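PDB 2DWC: 433aa long hypothetical phosphoribosylglycinamide formyl transferase from Pyrococcus horikoshii, which is a PurT-like protein with an ATP-grasp domain and binds adenosine-5'-diphosphate. Local coordinates for residues A315-L318 with R319-G323; A404-V407 with A408-E412. All blocks are in the same frame, centred on the assembly; numbering follows the deposited sequence.

Contact 1. Residues A315-L318 with R319-G323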
ATOM      1  N   ALA B 315      -8.272   3.259   3.307  1.00 17.92           N
ATOM      2  CA  ALA B 315      -8.943   2.054   2.904  1.00 16.96           C
ATOM      3  C   ALA B 315     -10.274   1.939   3.676  1.00 14.44           C
ATOM      4  O   ALA B 315     -11.244   1.426   3.125  1.00 16.85           O
ATOM      5  CB  ALA B 315      -8.050   0.810   3.207  1.00 18.36           C
ATOM      6  N   LEU B 316     -10.308   2.430   4.917  1.00 14.00           N
ATOM      7  CA  LEU B 316     -11.577   2.366   5.694  1.00 16.04           C
ATOM      8  C   LEU B 316     -12.582   3.280   4.997  1.00 16.81           C
ATOM      9  O   LEU B 316     -13.739   2.926   4.835  1.00 15.48           O
ATOM     10  CB  LEU B 316     -11.381   2.851   7.124  1.00 15.69           C
ATOM     11  CG  LEU B 316     -10.613   1.835   7.983  1.00 17.01           C
ATOM     12  CD1 LEU B 316     -10.214   2.468   9.314  1.00 15.66           C
ATOM     13  CD2 LEU B 316     -11.493   0.572   8.211  1.00 17.76           C
ATOM     14  N   HIS B 317     -12.124   4.459   4.593  1.00 17.16           N
ATOM     15  CA  HIS B 317     -13.011   5.399   3.898  1.00 17.40           C
ATOM     16  C   HIS B 317     -13.504   4.787   2.599  1.00 16.91           C
ATOM     17  O   HIS B 317     -14.687   4.832   2.291  1.00 16.35           O
ATOM     18  CB  HIS B 317     -12.232   6.690   3.566  1.00 15.46           C
ATOM     19  CG  HIS B 317     -13.085   7.848   3.155  1.00 16.59           C
ATOM     20  ND1 HIS B 317     -14.157   8.300   3.898  1.00 16.12           N
ATOM     21  CD2 HIS B 317     -12.971   8.694   2.101  1.00 16.09           C
ATOM     22  CE1 HIS B 317     -14.656   9.386   3.331  1.00 21.70           C
ATOM     23  NE2 HIS B 317     -13.955   9.650   2.236  1.00 16.11           N
ATOM     24  N   LEU B 318     -12.577   4.266   1.797  1.00 15.67           N
ATOM     25  CA  LEU B 318     -12.962   3.700   0.504  1.00 17.08           C
ATOM     26  C   LEU B 318     -13.983   2.561   0.663  1.00 19.87           C
ATOM     27  O   LEU B 318     -14.990   2.485  -0.054  1.00 16.06           O
ATOM     28  CB  LEU B 318     -11.720   3.174  -0.231  1.00 17.56           C
ATOM     29  CG  LEU B 318     -12.043   2.513  -1.578  1.00 19.59           C
ATOM     30  CD1 LEU B 318     -12.575   3.568  -2.557  1.00 16.01           C
ATOM     31  CD2 LEU B 318     -10.777   1.854  -2.139  1.00 22.70           C
ATOM     32  N   ARG B 319     -13.692   1.650   1.577  1.00 14.81           N
ATOM     33  CA  ARG B 319     -14.626   0.540   1.780  1.00 15.86           C
ATOM     34  C   ARG B 319     -15.989   1.070   2.191  1.00 16.24           C
ATOM     35  O   ARG B 319     -17.020   0.660   1.652  1.00 15.85           O
ATOM     36  CB  ARG B 319     -14.064  -0.427   2.851  1.00 17.02           C
ATOM     37  CG  ARG B 319     -12.902  -1.294   2.241  1.00 16.93           C
ATOM     38  CD  ARG B 319     -12.139  -2.059   3.294  1.00 19.62           C
ATOM     39  NE  ARG B 319     -12.974  -3.079   3.915  1.00 21.85           N
ATOM     40  CZ  ARG B 319     -12.642  -4.374   4.051  1.00 23.25           C
ATOM     41  NH1 ARG B 319     -11.494  -4.846   3.597  1.00 20.38           N
ATOM     42  NH2 ARG B 319     -13.464  -5.210   4.696  1.00 16.61           N
ATOM     43  N   ALA B 320     -15.987   1.993   3.136  1.00 14.74           N
ATOM     44  CA  ALA B 320     -17.260   2.512   3.625  1.00 14.33           C
ATOM     45  C   ALA B 320     -18.061   3.127   2.477  1.00 15.38           C
ATOM     46  O   ALA B 320     -19.242   2.837   2.347  1.00 16.24           O
ATOM     47  CB  ALA B 320     -17.045   3.599   4.719  1.00 14.36           C
ATOM     48  N   VAL B 321     -17.422   3.967   1.646  1.00 16.65           N
ATOM     49  CA  VAL B 321     -18.199   4.656   0.594  1.00 14.75           C
ATOM     50  C   VAL B 321     -18.567   3.858  -0.646  1.00 14.83           C
ATOM     51  O   VAL B 321     -19.408   4.310  -1.454  1.00 14.94           O
ATOM     52  CB  VAL B 321     -17.549   6.032   0.205  1.00 15.08           C
ATOM     53  CG1 VAL B 321     -17.257   6.829   1.470  1.00 18.95           C
ATOM     54  CG2 VAL B 321     -16.248   5.828  -0.603  1.00 14.60           C
ATOM     55  N   LEU B 322     -17.977   2.669  -0.792  1.00 13.66           N
ATOM     56  CA  LEU B 322     -18.337   1.748  -1.863  1.00 15.41           C
ATOM     57  C   LEU B 322     -19.490   0.847  -1.330  1.00 18.32           C
ATOM     58  O   LEU B 322     -20.065   0.075  -2.097  1.00 17.35           O
ATOM     59  CB  LEU B 322     -17.148   0.845  -2.246  1.00 16.93           C
ATOM     60  CG  LEU B 322     -16.091   1.594  -3.080  1.00 14.80           C
ATOM     61  CD1 LEU B 322     -14.910   0.647  -3.358  1.00 17.45           C
ATOM     62  CD2 LEU B 322     -16.758   2.097  -4.372  1.00 15.78           C
ATOM     63  N   GLY B 323     -19.807   0.991  -0.037  1.00 16.49           N
ATOM     64  CA  GLY B 323     -20.862   0.176   0.600  1.00 14.41           C
ATOM     65  C   GLY B 323     -20.349  -1.188   1.067  1.00 19.45           C
ATOM     66  O   GLY B 323     -21.137  -2.073   1.376  1.00 16.44           O
TER
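Leu318 and Leu322, one turn apart, meet in the last turns of helix 313-322, a local contact in a buried helix ending in a Schellman motif at Gly323. Leu318 lies on Glu37 and Ala38 of helix 29-40 and Val321 on Ala85 and Ile87 of strand 85-88, both in the Rossmann-like N-terminal part, while Ala320 faces Val216 and His218 of strand 209-219. Leu318 has CG anti to the backbone N (chi1 178°), which keeps CD1 about level with its own CA; Leu322, with CG beside its N, reaches back a turn, and the two CD1 atoms meet at 3.8 Å. His317 and Val321 make the second i to i+4 pair: Val321 CG1 sits over one face of the imidazole, 4.3 Å from the ring centroid and displaced toward the rim, in a CH-pi contact. The ring is also held by ND1, hydrogen-bonded to the backbone N of Ile275. Arg319 runs its aliphatic part past the carbonyl of Ala315, with CG 3.3 Å from Ala315 O, before a bend at chi3 turns the guanidinium toward Pro325, whose O accepts a bond from NH2. Along the backbone, Val321 N donates to His317 O at 2.9 Å. Leu322 N still bonds to Leu318 O, but with an N-H...O angle of only 137°, and Gly323, at positive phi, closes the turn with its N 3.1 Å from Ala320 O.

Contact 2. Residues A404-V407 with A408-E412; sequences AEMV and AHMIE
Glu405 and His409 are brought together by different first torsions: Glu405 has CG anti to its own N (chi1 -177°), whereas His409 has CG anti to the carbonyl carbon (chi1 -71°), so that the glutamate stands nearly straight out from helix 397-409 and the ring leans back over its CG. Glu405 CG comes within 3.5 Å of His409 CE1, and the carboxylate plane is turned 46° from the ring. This is a contact of carbon against ring, with Glu405 OE2 still 4.4 Å from His409 ND1; a positive charge on the histidine, if present, would probably be favoured by the carboxylate. Glu405 O also lies above one face of the imidazole, near its rim, while His346 of strand 343-349 meets the ring edge-to-face. Met406 and Met410 have much the same pair of first torsions but lie side by side, pointing the same way, with Met410 CE 3.6 Å from Met406 CG and both side chains touching Val368. His409 N takes Glu405 O at 3.0 Å, but Met410 N bonds to Val407 O at 3.1 Å, from above the carbonyl plane, and only weakly to Met406 O. Such tightening from i+4 to i+3 bonding is characteristic of a helix C-terminus, here that of a helix laid on strands 343-349, 386-393 and 371-375 of the mixed sheet, within the PurT C-terminal family region.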
ATOM      1  N   ALA B 404      10.115   8.548  14.303  1.00 19.82           N
ATOM      2  CA  ALA B 404       9.579   9.223  13.112  1.00 20.83           C
ATOM      3  C   ALA B 404      10.191  10.616  13.027  1.00 23.30           C
ATOM      4  O   ALA B 404      10.577  11.083  11.965  1.00 21.30           O
ATOM      5  CB  ALA B 404       8.022   9.322  13.177  1.00 20.76           C
ATOM      6  N   GLU B 405      10.259  11.309  14.161  1.00 20.65           N
ATOM      7  CA  GLU B 405      10.883  12.632  14.160  1.00 21.12           C
ATOM      8  C   GLU B 405      12.343  12.583  13.719  1.00 19.12           C
ATOM      9  O   GLU B 405      12.797  13.413  12.903  1.00 22.79           O
ATOM     10  CB  GLU B 405      10.805  13.256  15.554  1.00 26.68           C
ATOM     11  CG  GLU B 405      11.374  14.647  15.619  1.00 28.21           C
ATOM     12  CD  GLU B 405      11.294  15.202  17.033  1.00 47.62           C
ATOM     13  OE1 GLU B 405      11.440  14.410  17.993  1.00 50.58           O
ATOM     14  OE2 GLU B 405      11.095  16.424  17.180  1.00 51.86           O
ATOM     15  N   MET B 406      13.111  11.620  14.252  1.00 19.19           N
ATOM     16  CA  MET B 406      14.504  11.507  13.888  1.00 23.70           C
ATOM     17  C   MET B 406      14.684  11.226  12.393  1.00 23.15           C
ATOM     18  O   MET B 406      15.536  11.824  11.756  1.00 23.24           O
ATOM     19  CB  MET B 406      15.174  10.413  14.736  1.00 29.12           C
ATOM     20  CG  MET B 406      16.553  10.038  14.252  1.00 34.35           C
ATOM     21  SD  MET B 406      17.325   8.772  15.296  1.00 39.67           S
ATOM     22  CE  MET B 406      16.555   7.188  14.684  1.00 35.74           C
ATOM     23  N   VAL B 407      13.889  10.307  11.844  1.00 21.42           N
ATOM     24  CA  VAL B 407      13.964   9.987  10.406  1.00 20.64           C
ATOM     25  C   VAL B 407      13.618  11.223   9.556  1.00 20.11           C
ATOM     26  O   VAL B 407      14.328  11.553   8.593  1.00 20.31           O
ATOM     27  CB  VAL B 407      13.009   8.794  10.057  1.00 21.90           C
ATOM     28  CG1 VAL B 407      12.927   8.593   8.506  1.00 22.95           C
ATOM     29  CG2 VAL B 407      13.554   7.507  10.699  1.00 21.69           C
ATOM     30  N   ALA B 408      12.562  11.940   9.913  1.00 19.85           N
ATOM     31  CA  ALA B 408      12.219  13.127   9.135  1.00 20.92           C
ATOM     32  C   ALA B 408      13.349  14.143   9.158  1.00 28.39           C
ATOM     33  O   ALA B 408      13.667  14.757   8.135  1.00 21.91           O
ATOM     34  CB  ALA B 408      10.938  13.769   9.659  1.00 19.74           C
ATOM     35  N   HIS B 409      13.938  14.350  10.335  1.00 21.87           N
ATOM     36  CA  HIS B 409      15.020  15.319  10.456  1.00 23.56           C
ATOM     37  C   HIS B 409      16.322  14.949   9.743  1.00 23.99           C
ATOM     38  O   HIS B 409      17.183  15.803   9.583  1.00 29.95           O
ATOM     39  CB  HIS B 409      15.266  15.632  11.939  1.00 31.49           C
ATOM     40  CG  HIS B 409      14.168  16.438  12.564  1.00 40.25           C
ATOM     41  ND1 HIS B 409      14.072  16.640  13.928  1.00 53.32           N
ATOM     42  CD2 HIS B 409      13.123  17.103  12.013  1.00 49.84           C
ATOM     43  CE1 HIS B 409      13.015  17.392  14.186  1.00 48.92           C
ATOM     44  NE2 HIS B 409      12.422  17.688  13.045  1.00 48.93           N
ATOM     45  N   MET B 410      16.470  13.688   9.318  1.00 19.54           N
ATOM     46  CA  MET B 410      17.637  13.257   8.581  1.00 22.15           C
ATOM     47  C   MET B 410      17.535  13.603   7.092  1.00 24.38           C
ATOM     48  O   MET B 410      18.514  13.483   6.340  1.00 23.83           O
ATOM     49  CB  MET B 410      17.795  11.744   8.715  1.00 24.29           C
ATOM     50  CG  MET B 410      18.245  11.309  10.111  1.00 26.35           C
ATOM     51  SD  MET B 410      18.337   9.498  10.177  1.00 31.07           S
ATOM     52  CE  MET B 410      19.044   9.184  11.776  1.00 32.47           C
ATOM     53  N   ILE B 411      16.349  14.026   6.665  1.00 21.62           N
ATOM     54  CA  ILE B 411      16.159  14.323   5.247  1.00 20.61           C
ATOM     55  C   ILE B 411      16.299  15.805   4.903  1.00 22.33           C
ATOM     56  O   ILE B 411      15.742  16.669   5.594  1.00 25.56           O
ATOM     57  CB  ILE B 411      14.791  13.759   4.796  1.00 24.89           C
ATOM     58  CG1 ILE B 411      14.856  12.211   4.874  1.00 24.94           C
ATOM     59  CG2 ILE B 411      14.464  14.226   3.346  1.00 22.14           C
ATOM     60  CD1 ILE B 411      13.520  11.583   4.860  1.00 38.07           C
ATOM     61  N   GLU B 412      17.097  16.110   3.880  1.00 19.19           N
ATOM     62  CA  GLU B 412      17.256  17.499   3.423  1.00 19.37           C
ATOM     63  C   GLU B 412      16.621  17.571   2.046  1.00 23.93           C
ATOM     64  O   GLU B 412      16.611  16.573   1.307  1.00 21.11           O
ATOM     65  CB  GLU B 412      18.743  17.877   3.289  1.00 25.22           C
ATOM     66  CG  GLU B 412      19.446  17.877   4.648  1.00 30.23           C
ATOM     67  CD  GLU B 412      20.795  18.528   4.575  1.00 40.63           C
ATOM     68  OE1 GLU B 412      21.391  18.512   3.481  1.00 33.94           O
ATOM     69  OE2 GLU B 412      21.260  19.046   5.614  1.00 47.20           O
TER

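Both contacts are local, each within consecutive turns at the C-terminal end of a helix, so neither closes a long loop. Going from the N terminus, the chain first builds the parallel sheet and then the ATP-grasp region, and reaches contact 1 on helix 313-322, which ties strand 209-219 of the large mixed sheet to helix 29-40 and strand 85-88. It then runs through the strands between 329 and 393 to contact 2, on helix 397-409, which lies over strands 343-349, 371-375 and 386-393. The two follow in series, without nesting or crossing. Their centres are 32 Å apart and their nearest atoms about 20 Å, and strands of the same mixed sheet border both.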